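Local structure of endo-polygalacturonase (Pectobacterium carotovorum subsp. carotovorum, 1BHE) at residues S196-R199 with N200-G203. The protein hydrolyses the alpha-1,4 linkages between galacturonosyl units of polygalacturonic acid, taking part in the maceration and soft-rotting of plant tissue. Residues are numbered along the deposited sequence; the frame is centred on the assembly and turned at random.
Sequences STAR and NTDG
Thr201 and Ala198 meet across a bend of the chain, where the hydroxyl of the threonine bonds the carbonyl of the alanine three residues earlier. Thr201 OG1 gives its hydrogen to Ala198 O at 2.7 Å, approaching from a position tilted 34° out of the carbonyl plane. The torsion at chi1 (48°) sets OG1 between the threonine's own N and carbonyl carbon, and the same oxygen also accepts a hydrogen bond from the backbone N of Asp223.

Nonpolar contact is slight by comparison. The methyl CG2 of Thr201 rests 3.9 Å from Ala198 CB.

Charged and amide groups complete the arrangement. Bent at chi2 and chi3, the Arg199 chain turns its guanidinium back toward Ser196, so that NH2 reaches Ser196 O at 3.0 Å, with the acceptor lying 25° out of the guanidinium plane. Arg199 NE makes a salt bridge with Asp223 OD1 while the backbone N of Asn200 bonds OD2, and these two bonds would restrict rotation of the Asp223 carboxylate.

Asp223 is the predicted proton donor, and Arg199 also lies close to the inferred active-site residue His251, which is consistent with the loop, joining strands 183-193 and 204-207, lining the active site of a family 28 right-handed parallel beta-helix.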
loop_
_atom_site.group_PDB
_atom_site.type_symbol
_atom_site.label_atom_id
_atom_site.label_comp_id
_atom_site.label_asym_id
_atom_site.label_seq_id
_atom_site.Cartn_x
_atom_site.Cartn_y
_atom_site.Cartn_z
ATOM N N SER A 196 6.913 -12.188 4.335
ATOM C CA SER A 196 6.054 -11.922 5.474
ATOM C C SER A 196 6.772 -11.401 6.710
ATOM O O SER A 196 6.159 -10.791 7.590
ATOM C CB SER A 196 5.313 -13.223 5.842
ATOM O OG SER A 196 6.237 -14.132 6.420
ATOM N N THR A 197 8.080 -11.596 6.805
ATOM C CA THR A 197 8.882 -11.144 7.925
ATOM C C THR A 197 9.458 -9.748 7.741
ATOM O O THR A 197 10.055 -9.211 8.678
ATOM C CB THR A 197 10.057 -12.134 8.141
ATOM O OG1 THR A 197 10.678 -12.325 6.861
ATOM C CG2 THR A 197 9.534 -13.465 8.654
ATOM N N ALA A 198 9.323 -9.164 6.548
ATOM C CA ALA A 198 9.858 -7.830 6.302
ATOM C C ALA A 198 8.920 -6.752 6.839
ATOM O O ALA A 198 7.809 -6.587 6.344
ATOM C CB ALA A 198 10.111 -7.616 4.815
ATOM N N ARG A 199 9.366 -6.037 7.867
ATOM C CA ARG A 199 8.543 -5.013 8.495
ATOM C C ARG A 199 8.509 -3.740 7.654
ATOM O O ARG A 199 9.417 -3.462 6.864
ATOM C CB ARG A 199 9.059 -4.690 9.904
ATOM C CG ARG A 199 8.928 -5.844 10.889
ATOM C CD ARG A 199 7.503 -6.015 11.398
ATOM N NE ARG A 199 6.590 -6.614 10.436
ATOM C CZ ARG A 199 6.490 -7.899 10.135
ATOM N NH1 ARG A 199 7.255 -8.801 10.746
ATOM N NH2 ARG A 199 5.630 -8.328 9.223
ATOM N N ASN A 200 7.441 -2.969 7.825
ATOM C CA ASN A 200 7.296 -1.668 7.176
ATOM C C ASN A 200 7.098 -1.769 5.669
ATOM O O ASN A 200 7.605 -0.933 4.920
ATOM C CB ASN A 200 8.569 -0.868 7.489
ATOM C CG ASN A 200 8.374 0.623 7.545
ATOM O OD1 ASN A 200 7.396 1.106 8.106
ATOM N ND2 ASN A 200 9.335 1.350 6.980
ATOM N N THR A 201 6.388 -2.795 5.217
ATOM C CA THR A 201 6.222 -3.048 3.788
ATOM C C THR A 201 4.776 -3.044 3.324
ATOM O O THR A 201 4.363 -3.917 2.549
ATOM C CB THR A 201 6.858 -4.424 3.472
ATOM O OG1 THR A 201 6.368 -5.358 4.444
ATOM C CG2 THR A 201 8.374 -4.351 3.544
ATOM N N ASP A 202 4.016 -2.020 3.725
ATOM C CA ASP A 202 2.623 -1.912 3.294
ATOM C C ASP A 202 2.559 -2.046 1.772
ATOM O O ASP A 202 3.452 -1.548 1.078
ATOM C CB ASP A 202 1.985 -0.594 3.702
ATOM C CG ASP A 202 1.744 -0.416 5.182
ATOM O OD1 ASP A 202 2.190 -1.251 5.994
ATOM O OD2 ASP A 202 1.096 0.581 5.561
ATOM N N GLY A 203 1.496 -2.687 1.298
ATOM C CA GLY A 203 1.325 -2.895 -0.130
ATOM C C GLY A 203 0.885 -1.640 -0.863
ATOM O O GLY A 203 1.664 -1.047 -1.612
#